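PDB 4HZI: ABC transporter ATP-binding protein from Leptospira interrogans serovar Copenhageni, which probably binds and hydrolyses ATP as the ATPase subunit of an orphan ABC transporter involved in manganese utilization and tolerance. Local coordinates for residues A[261-264]-A[265-268]; A[277-281]-A[282-286]; A[125-128]-A[129-132]; A[167-170]-A[171-175]. One frame throughout, in Å; residues are numbered along the deposited sequence.

Interaction 1 (A[261-264]-A[265-268]); sequences CFTE and KNLE
Thr263 turns its hydroxyl back over the first turn of helix 264-271 and caps it: Asn266 N donates to Thr263 OG1 at 3.2 Å with an N-H...O angle of 165°. With chi1 at 60°, OG1 sits between the residue's own N and C, facing the amides at the helix start. Two main-chain bonds continue the turn, Leu267 N to Thr263 O (3.0 Å) and Glu268 N to Glu264 O (2.8 Å). Apolar contact is made by Leu267, whose CD2 lies 4.0 Å from Phe262 CD1, while its CG lies 3.5 Å from Thr263 O; Phe262 also meets Trp284 edge-to-face. Asn266 lays its CB against Cys261 O and gives its ND2 to Glu260 O, tying the helix to the end of helix 258-261. The charged pair is Glu264 and Glu268, one helical turn apart. Their OE2 atoms approach to 2.7 Å with the carboxylate planes 84° apart, and Glu268 CD also lies 3.3 Å from Glu264 CG. Lys289 forms a salt bridge with Glu264 OE2, and Leu275 N donates to Glu268 OE2. So close an approach suggests that one acid is probably protonated and donates to the other, with the lysine and the amide probably offsetting the remaining negative charge.

Interaction 2 (A[277-281]-A[282-286]); sequences VQRIE and NTWSV
Arg279 and Trp284 both start with CG anti to their own carbonyl carbon, and a bend at chi3 of 58° in the arginine then brings NH1 over one face of the indole, 3.1 Å above its plane and offset toward the rim. They form a non-hydrogen-bonded pair of the antiparallel hairpin 275-280/283-288, whose tip is a type I' turn from Ile280 to Thr283. Arg279 CD stands 3.9 Å from the centroid of the six-membered ring of Trp284, a CH-pi contact almost on the ring normal. Further along, Arg279 CZ lies 4.4 Å from the centroid of the five-membered ring in a cation-pi contact, with the guanidinium inclined 67° to the indole. Arg279 NH2 reaches Asn282 OD1 at 2.8 Å; the oxygen lies in the guanidinium plane, but the nitrogen stands well above the amide plane.

On the sheet face carrying Gln278, Ile280, Thr283 and Ser285, Ile280 CD1 packs on Ser285 CB at 3.8 Å, and a water bridges Gln278 OE1 and Ser285 OG. The hydrogen-bonded pair Gln278 and Ser285 exchanges both backbone bonds. At the hairpin tip, Ile280 and Thr283 pack on Ile287 of the second subunit, while Glu281 OE1 accepts from Gln290 N of the second subunit. Within the turn, Ile280 O accepts twice, from Thr283 N at 2.9 Å and from Thr283 OG1 at 2.7 Å.

Interaction 3 (A[125-128]-A[129-132]); sequences KLTV and KDTI
A capping box opens helix 128-133, pairing Thr127 at the N-cap with Asp130 three residues on. Thr127 OG1 accepts a hydrogen bond from Asp130 N at 3.1 Å, although the place of this hydroxyl is less sure because the model sets it too near the aspartate. In return Asp130 OD2 accepts from Thr127 N, a weak bond at 3.5 Å. Asp130 CG lies anti to its own carbonyl carbon (chi1 -70°), which folds the carboxylate back toward the residue before the helix. A water linked to Thr127 OG1 accepts from Lys129 NZ at 2.9 Å; that amine also has a long, weak ion pair with Glu151.

Thr131 adds a second grip on the same turn. Its N and its OG1 both donate to Thr127 O, at 2.9 and 2.7 Å, from opposite faces of the carbonyl plane, so this oxygen is held by two bonds of one residue. Next to it Leu126 CB rests 3.7 Å from Thr131 OG1 and packs on Asp130 CB. On the buried side Val128 CG1 meets Ile132 CD1 at 4.3 Å, and both side chains lie against Leu158 of helix 148-160 and Ile182 of helix 176-188. Reciprocal bonds between the N-cap and the third residue after it are typical of a capping box, here in a Thr/Asp form, at a helix N-terminus.

Interaction 4 (A[167-170]-A[171-175]); sequences KDQL and YNTLS
Gln169 stretches its side chain across Thr173, its CG 3.2 Å from Thr173 OG1 and its amide passing on to the hydroxyl. CG is anti to the backbone N (chi1 -174°) and the chain stays extended, which carries NE2 to Thr173 OG1 at 2.7 Å. The bond is nearly straight, with an N-H...O angle of 164°, and the hydroxyl oxygen lies in the amide plane. Thr173 OG1 in turn donates a hydrogen bond to Leu170 O at 2.8 Å, so the hydroxyl accepts from the amide and donates to the carbonyl. Leu170 O also accepts from Thr173 N, which stands well above the carbonyl plane. The two bonds to Leu170 O brace the 3-10 turn 171-173. Leu174 and Ser175 then begin a sequence consistent with the ABC signature motif, Ser175 being the N-cap of helix 176-188. Thr173 CG2 makes an apolar touch with Leu170 CB at 4.0 Å. Separately, the Leu174 methyl CD2 packs beside the Gln169 amide, 3.6 Å from Gln169 NE2. Leu174, the buried member, turns inward onto Val128 and Ile182. Tyr171 packs on Thr131 and on Lys179 and Leu183 of helix 176-188. Earlier in the loop Lys167 NZ forms a salt bridge with Asp168 OD2 (2.8 Å).

The four contacts form two touching pairs on different parts of the chain. Interactions 1 and 2 are consecutive: Leu267 of helix 264-271 packs on Val277 and Val286 of the hairpin. Interactions 3 and 4 meet through probable backbone hydrogen bonds, Val128 N to Gln169 O and Lys129 N to Lys167 O, which join the start of helix 128-133 to the loop before helix 176-188. Their centres are about 7 Å apart, whereas those of 1 and 3 are about 42 Å apart. Interactions 1 and 3 are partly buried threonine-capped helix starts, one with paired acids, the other with a capping box. Interactions 2 and 4 lie at the surface; only the hairpin touches the second subunit.

Interaction 1 (A[261-264]-A[265-268])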
loop_
_atom_site.group_PDB
_atom_site.type_symbol
_atom_site.label_atom_id
_atom_site.label_comp_id
_atom_site.label_asym_id
_atom_site.label_seq_id
_atom_site.Cartn_x
_atom_site.Cartn_y
_atom_site.Cartn_z
ATOM N N CYS A 261 18.994 -4.453 -13.860
ATOM C CA CYS A 261 17.968 -5.219 -13.135
ATOM C C CYS A 261 16.568 -4.985 -13.638
ATOM O O CYS A 261 15.742 -5.883 -13.593
ATOM C CB CYS A 261 17.944 -4.870 -11.661
ATOM S SG CYS A 261 19.399 -5.316 -10.814
ATOM N N PHE A 262 16.280 -3.753 -14.073
ATOM C CA PHE A 262 14.918 -3.381 -14.405
ATOM C C PHE A 262 14.618 -3.497 -15.883
ATOM O O PHE A 262 13.801 -2.749 -16.394
ATOM C CB PHE A 262 14.587 -1.979 -13.918
ATOM C CG PHE A 262 14.319 -1.874 -12.420
ATOM C CD1 PHE A 262 14.702 -2.857 -11.545
ATOM C CD2 PHE A 262 13.650 -0.780 -11.928
ATOM C CE1 PHE A 262 14.475 -2.724 -10.174
ATOM C CE2 PHE A 262 13.411 -0.633 -10.566
ATOM C CZ PHE A 262 13.831 -1.606 -9.684
ATOM N N THR A 263 15.217 -4.476 -16.550
ATOM C CA THR A 263 14.792 -4.826 -17.915
ATOM C C THR A 263 13.488 -5.613 -17.850
ATOM O O THR A 263 13.172 -6.221 -16.825
ATOM C CB THR A 263 15.807 -5.744 -18.609
ATOM O OG1 THR A 263 15.947 -6.937 -17.850
ATOM C CG2 THR A 263 17.148 -5.058 -18.781
ATOM N N GLU A 264 12.700 -5.554 -18.921
ATOM C CA GLU A 264 11.508 -6.374 -19.022
ATOM C C GLU A 264 11.779 -7.827 -18.706
ATOM O O GLU A 264 11.020 -8.480 -17.978
ATOM C CB GLU A 264 10.848 -6.159 -20.394
ATOM C CG GLU A 264 9.774 -7.177 -20.727
ATOM C CD GLU A 264 9.071 -6.905 -22.062
ATOM O OE1 GLU A 264 9.461 -5.963 -22.781
ATOM O OE2 GLU A 264 8.108 -7.645 -22.376
ATOM N N LYS A 265 12.890 -8.386 -19.198
ATOM C CA LYS A 265 13.170 -9.783 -18.901
ATOM C C LYS A 265 13.370 -10.134 -17.413
ATOM O O LYS A 265 12.817 -11.119 -16.913
ATOM C CB LYS A 265 14.417 -10.274 -19.661
ATOM C CG LYS A 265 14.505 -11.792 -19.688
ATOM C CD LYS A 265 15.842 -12.324 -19.181
ATOM C CE LYS A 265 15.767 -13.814 -18.840
ATOM N NZ LYS A 265 16.743 -14.203 -17.778
ATOM N N ASN A 266 14.201 -9.343 -16.741
ATOM C CA ASN A 266 14.504 -9.546 -15.313
ATOM C C ASN A 266 13.244 -9.284 -14.431
ATOM O O ASN A 266 12.990 -10.063 -13.524
ATOM C CB ASN A 266 15.660 -8.683 -14.872
ATOM C CG ASN A 266 17.038 -9.270 -15.292
ATOM O OD1 ASN A 266 17.196 -10.478 -15.372
ATOM N ND2 ASN A 266 17.979 -8.424 -15.579
ATOM N N LEU A 267 12.470 -8.244 -14.768
ATOM C CA LEU A 267 11.213 -8.005 -14.052
ATOM C C LEU A 267 10.137 -9.063 -14.338
ATOM O O LEU A 267 9.387 -9.457 -13.431
ATOM C CB LEU A 267 10.693 -6.594 -14.315
ATOM C CG LEU A 267 11.585 -5.501 -13.760
ATOM C CD1 LEU A 267 10.958 -4.142 -13.958
ATOM C CD2 LEU A 267 11.922 -5.701 -12.288
ATOM N N GLU A 268 10.056 -9.554 -15.579
ATOM C CA GLU A 268 9.124 -10.666 -15.868
ATOM C C GLU A 268 9.547 -11.924 -15.112
ATOM O O GLU A 268 8.726 -12.703 -14.678
ATOM C CB GLU A 268 8.991 -10.922 -17.390
ATOM C CG GLU A 268 8.331 -9.761 -18.146
ATOM C CD GLU A 268 8.230 -9.926 -19.654
ATOM O OE1 GLU A 268 8.940 -10.792 -20.224
ATOM O OE2 GLU A 268 7.469 -9.143 -20.283
#

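Interaction 2 (A[277-281]-A[282-286])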
loop_
_atom_site.group_PDB
_atom_site.type_symbol
_atom_site.label_atom_id
_atom_site.label_comp_id
_atom_site.label_asym_id
_atom_site.label_seq_id
_atom_site.Cartn_x
_atom_site.Cartn_y
_atom_site.Cartn_z
ATOM N N VAL A 277 7.628 -2.167 -19.349
ATOM C CA VAL A 277 8.484 -1.409 -18.454
ATOM C C VAL A 277 8.989 -0.165 -19.137
ATOM O O VAL A 277 9.540 -0.233 -20.235
ATOM C CB VAL A 277 9.693 -2.237 -17.985
ATOM C CG1 VAL A 277 10.575 -1.428 -17.043
ATOM C CG2 VAL A 277 9.225 -3.528 -17.321
ATOM N N GLN A 278 8.840 0.978 -18.507
ATOM C CA GLN A 278 9.335 2.203 -19.123
ATOM C C GLN A 278 9.543 3.271 -18.106
ATOM O O GLN A 278 9.183 3.113 -16.923
ATOM C CB GLN A 278 8.364 2.673 -20.203
ATOM C CG GLN A 278 6.988 3.057 -19.661
ATOM C CD GLN A 278 5.912 3.110 -20.734
ATOM O OE1 GLN A 278 5.075 2.189 -20.888
ATOM N NE2 GLN A 278 5.894 4.215 -21.451
ATOM N N ARG A 279 10.155 4.366 -18.531
ATOM C CA ARG A 279 10.304 5.514 -17.674
ATOM C C ARG A 279 9.378 6.642 -18.065
ATOM O O ARG A 279 9.298 7.027 -19.236
ATOM C CB ARG A 279 11.769 5.967 -17.580
ATOM C CG ARG A 279 12.463 5.043 -16.584
ATOM C CD ARG A 279 13.736 5.506 -16.013
ATOM N NE ARG A 279 13.819 6.749 -15.284
ATOM C CZ ARG A 279 13.697 6.903 -13.960
ATOM N NH1 ARG A 279 13.315 5.918 -13.155
ATOM N NH2 ARG A 279 13.917 8.092 -13.438
ATOM N N ILE A 280 8.653 7.154 -17.073
ATOM C CA ILE A 280 7.712 8.249 -17.323
ATOM C C ILE A 280 7.918 9.277 -16.259
ATOM O O ILE A 280 7.938 8.950 -15.081
ATOM C CB ILE A 280 6.258 7.750 -17.349
ATOM C CG1 ILE A 280 6.086 6.697 -18.445
ATOM C CG2 ILE A 280 5.302 8.906 -17.611
ATOM C CD1 ILE A 280 4.761 5.980 -18.430
ATOM N N GLU A 281 8.141 10.530 -16.653
ATOM C CA GLU A 281 8.433 11.603 -15.693
ATOM C C GLU A 281 9.452 11.213 -14.622
ATOM O O GLU A 281 9.279 11.461 -13.407
ATOM C CB GLU A 281 7.154 12.091 -14.991
ATOM C CG GLU A 281 6.085 12.626 -15.918
ATOM C CD GLU A 281 6.453 13.962 -16.579
ATOM O OE1 GLU A 281 7.125 14.805 -15.942
ATOM O OE2 GLU A 281 6.008 14.158 -17.733
ATOM N N ASN A 282 10.546 10.611 -15.047
ATOM C CA ASN A 282 11.599 10.280 -14.062
ATOM C C ASN A 282 11.143 9.254 -12.979
ATOM O O ASN A 282 11.685 9.221 -11.866
ATOM C CB ASN A 282 12.166 11.569 -13.400
ATOM C CG ASN A 282 13.680 11.522 -13.234
ATOM O OD1 ASN A 282 14.380 10.815 -13.968
ATOM N ND2 ASN A 282 14.190 12.272 -12.281
ATOM N N THR A 283 10.150 8.431 -13.322
ATOM C CA THR A 283 9.675 7.346 -12.456
ATOM C C THR A 283 9.641 6.044 -13.264
ATOM O O THR A 283 9.558 6.053 -14.481
ATOM C CB THR A 283 8.245 7.584 -11.904
ATOM O OG1 THR A 283 7.299 7.481 -12.962
ATOM C CG2 THR A 283 8.092 8.941 -11.225
ATOM N N TRP A 284 9.738 4.908 -12.573
ATOM C CA TRP A 284 9.656 3.621 -13.212
ATOM C C TRP A 284 8.184 3.258 -13.320
ATOM O O TRP A 284 7.531 3.225 -12.300
ATOM C CB TRP A 284 10.359 2.545 -12.326
ATOM C CG TRP A 284 11.832 2.720 -12.294
ATOM C CD1 TRP A 284 12.577 3.266 -11.290
ATOM C CD2 TRP A 284 12.745 2.386 -13.333
ATOM N NE1 TRP A 284 13.905 3.296 -11.652
ATOM C CE2 TRP A 284 14.037 2.743 -12.886
ATOM C CE3 TRP A 284 12.602 1.789 -14.591
ATOM C CZ2 TRP A 284 15.194 2.536 -13.669
ATOM C CZ3 TRP A 284 13.742 1.571 -15.358
ATOM C CH2 TRP A 284 15.021 1.944 -14.891
ATOM N N SER A 285 7.716 2.938 -14.525
ATOM C CA SER A 285 6.368 2.426 -14.797
ATOM C C SER A 285 6.506 0.974 -15.187
ATOM O O SER A 285 7.198 0.635 -16.158
ATOM C CB SER A 285 5.652 3.206 -15.939
ATOM O OG SER A 285 4.433 2.596 -16.296
ATOM N N VAL A 286 5.897 0.094 -14.399
ATOM C CA VAL A 286 5.934 -1.347 -14.636
ATOM C C VAL A 286 4.455 -1.838 -14.624
ATOM O O VAL A 286 3.797 -1.913 -13.565
ATOM C CB VAL A 286 6.776 -2.055 -13.574
ATOM C CG1 VAL A 286 6.870 -3.554 -13.827
ATOM C CG2 VAL A 286 8.177 -1.433 -13.515
HETATM O O HOH W 1 4.750 0.924 -18.314
HETATM O O HOH W 2 13.392 6.672 -10.591
#

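Interaction 3 (A[125-128]-A[129-132])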
loop_
_atom_site.group_PDB
_atom_site.type_symbol
_atom_site.label_atom_id
_atom_site.label_comp_id
_atom_site.label_asym_id
_atom_site.label_seq_id
_atom_site.Cartn_x
_atom_site.Cartn_y
_atom_site.Cartn_z
ATOM N N LYS A 125 2.183 11.646 22.036
ATOM C CA LYS A 125 1.848 13.055 21.684
ATOM C C LYS A 125 3.078 14.008 21.736
ATOM O O LYS A 125 3.026 15.090 22.336
ATOM C CB LYS A 125 0.731 13.596 22.588
ATOM N N LEU A 126 4.164 13.610 21.064
ATOM C CA LEU A 126 5.439 14.331 21.086
ATOM C C LEU A 126 5.467 15.390 20.014
ATOM O O LEU A 126 4.731 15.304 19.031
ATOM C CB LEU A 126 6.602 13.357 20.865
ATOM C CG LEU A 126 6.646 12.157 21.818
ATOM C CD1 LEU A 126 7.598 11.066 21.341
ATOM C CD2 LEU A 126 7.016 12.630 23.216
ATOM N N THR A 127 6.310 16.399 20.202
ATOM C CA THR A 127 6.541 17.392 19.168
ATOM C C THR A 127 7.429 16.772 18.063
ATOM O O THR A 127 7.947 15.658 18.231
ATOM C CB THR A 127 7.217 18.647 19.732
ATOM O OG1 THR A 127 8.511 18.306 20.272
ATOM C CG2 THR A 127 6.316 19.305 20.829
ATOM N N VAL A 128 7.600 17.516 16.967
ATOM C CA VAL A 128 8.550 17.191 15.905
ATOM C C VAL A 128 9.963 17.049 16.475
ATOM O O VAL A 128 10.618 16.027 16.287
ATOM C CB VAL A 128 8.498 18.251 14.780
ATOM C CG1 VAL A 128 9.687 18.193 13.857
ATOM C CG2 VAL A 128 7.220 18.108 13.969
ATOM N N LYS A 129 10.428 18.055 17.210
ATOM C CA LYS A 129 11.779 18.002 17.773
ATOM C C LYS A 129 11.927 16.789 18.693
ATOM O O LYS A 129 12.939 16.077 18.661
ATOM C CB LYS A 129 12.066 19.306 18.531
ATOM C CG LYS A 129 13.436 19.422 19.177
ATOM C CD LYS A 129 13.441 20.532 20.240
ATOM C CE LYS A 129 12.798 20.041 21.536
ATOM N NZ LYS A 129 12.323 21.140 22.426
ATOM N N ASP A 130 10.932 16.575 19.538
ATOM C CA ASP A 130 10.953 15.470 20.475
ATOM C C ASP A 130 11.043 14.122 19.752
ATOM O O ASP A 130 11.737 13.194 20.171
ATOM C CB ASP A 130 9.693 15.505 21.336
ATOM C CG ASP A 130 9.687 16.675 22.313
ATOM O OD1 ASP A 130 10.791 17.162 22.659
ATOM O OD2 ASP A 130 8.579 17.099 22.718
ATOM N N THR A 131 10.302 14.016 18.670
ATOM C CA THR A 131 10.276 12.793 17.879
ATOM C C THR A 131 11.650 12.512 17.303
ATOM O O THR A 131 12.091 11.375 17.307
ATOM C CB THR A 131 9.201 12.914 16.780
ATOM O OG1 THR A 131 7.913 13.039 17.407
ATOM C CG2 THR A 131 9.197 11.705 15.882
ATOM N N ILE A 132 12.342 13.541 16.836
ATOM C CA ILE A 132 13.668 13.346 16.311
ATOM C C ILE A 132 14.613 12.895 17.430
ATOM O O ILE A 132 15.430 12.001 17.255
ATOM C CB ILE A 132 14.162 14.576 15.578
ATOM C CG1 ILE A 132 13.212 14.839 14.406
ATOM C CG2 ILE A 132 15.602 14.392 15.110
ATOM C CD1 ILE A 132 13.455 16.122 13.696
HETATM O O HOH W 3 9.727 20.573 21.275
#

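Interaction 4 (A[167-170]-A[171-175])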
loop_
_atom_site.group_PDB
_atom_site.type_symbol
_atom_site.label_atom_id
_atom_site.label_comp_id
_atom_site.label_asym_id
_atom_site.label_seq_id
_atom_site.Cartn_x
_atom_site.Cartn_y
_atom_site.Cartn_z
ATOM N N LYS A 167 9.307 22.776 14.742
ATOM C CA LYS A 167 9.937 22.097 15.877
ATOM C C LYS A 167 8.983 21.762 17.007
ATOM O O LYS A 167 9.051 20.668 17.570
ATOM C CB LYS A 167 11.154 22.893 16.376
ATOM C CG LYS A 167 10.817 24.239 17.008
ATOM C CD LYS A 167 12.048 25.144 17.062
ATOM C CE LYS A 167 11.827 26.383 17.931
ATOM N NZ LYS A 167 11.273 25.998 19.260
ATOM N N ASP A 168 8.055 22.675 17.315
ATOM C CA ASP A 168 7.117 22.461 18.404
ATOM C C ASP A 168 5.758 21.967 17.948
ATOM O O ASP A 168 4.893 21.691 18.779
ATOM C CB ASP A 168 6.948 23.754 19.219
ATOM C CG ASP A 168 8.278 24.309 19.686
ATOM O OD1 ASP A 168 9.043 23.536 20.310
ATOM O OD2 ASP A 168 8.570 25.494 19.399
ATOM N N GLN A 169 5.556 21.812 16.649
ATOM C CA GLN A 169 4.288 21.229 16.186
ATOM C C GLN A 169 4.213 19.770 16.600
ATOM O O GLN A 169 5.196 19.039 16.502
ATOM C CB GLN A 169 4.121 21.366 14.675
ATOM C CG GLN A 169 2.754 20.895 14.198
ATOM C CD GLN A 169 2.617 20.926 12.701
ATOM O OE1 GLN A 169 3.392 21.575 12.005
ATOM N NE2 GLN A 169 1.615 20.222 12.192
ATOM N N LEU A 170 3.048 19.344 17.066
ATOM C CA LEU A 170 2.859 17.950 17.434
ATOM C C LEU A 170 2.975 17.078 16.177
ATOM O O LEU A 170 2.440 17.434 15.117
ATOM C CB LEU A 170 1.488 17.734 18.050
ATOM C CG LEU A 170 1.210 18.541 19.320
ATOM C CD1 LEU A 170 -0.233 18.318 19.750
ATOM C CD2 LEU A 170 2.189 18.135 20.414
ATOM N N TYR A 171 3.640 15.935 16.334
ATOM C CA TYR A 171 3.891 14.998 15.242
ATOM C C TYR A 171 2.566 14.486 14.663
ATOM O O TYR A 171 2.400 14.366 13.437
ATOM C CB TYR A 171 4.749 13.838 15.773
ATOM C CG TYR A 171 4.964 12.711 14.784
ATOM C CD1 TYR A 171 5.989 12.769 13.843
ATOM C CD2 TYR A 171 4.147 11.588 14.793
ATOM C CE1 TYR A 171 6.179 11.733 12.927
ATOM C CE2 TYR A 171 4.333 10.556 13.885
ATOM C CZ TYR A 171 5.357 10.641 12.957
ATOM O OH TYR A 171 5.540 9.611 12.063
ATOM N N ASN A 172 1.604 14.228 15.548
ATOM C CA ASN A 172 0.309 13.718 15.125
ATOM C C ASN A 172 -0.544 14.700 14.327
ATOM O O ASN A 172 -1.543 14.302 13.740
ATOM C CB ASN A 172 -0.473 13.138 16.315
ATOM C CG ASN A 172 0.009 11.739 16.707
ATOM O OD1 ASN A 172 0.598 11.008 15.895
ATOM N ND2 ASN A 172 -0.242 11.357 17.959
ATOM N N THR A 173 -0.129 15.955 14.230
ATOM C CA THR A 173 -0.849 16.901 13.396
ATOM C C THR A 173 -0.214 17.087 12.034
ATOM O O THR A 173 -0.731 17.836 11.204
ATOM C CB THR A 173 -1.005 18.262 14.101
ATOM O OG1 THR A 173 0.269 18.922 14.185
ATOM C CG2 THR A 173 -1.587 18.053 15.490
ATOM N N LEU A 174 0.912 16.420 11.778
ATOM C CA LEU A 174 1.532 16.527 10.469
ATOM C C LEU A 174 0.727 15.762 9.409
ATOM O O LEU A 174 0.061 14.759 9.733
ATOM C CB LEU A 174 2.954 15.963 10.523
ATOM C CG LEU A 174 3.943 16.647 11.479
ATOM C CD1 LEU A 174 5.227 15.835 11.502
ATOM C CD2 LEU A 174 4.233 18.075 11.069
ATOM N N SER A 175 0.826 16.224 8.164
ATOM C CA SER A 175 0.333 15.479 7.002
ATOM C C SER A 175 1.085 14.119 6.910
ATOM O O SER A 175 2.161 13.934 7.503
ATOM C CB SER A 175 0.509 16.307 5.733
ATOM O OG SER A 175 1.847 16.211 5.226
#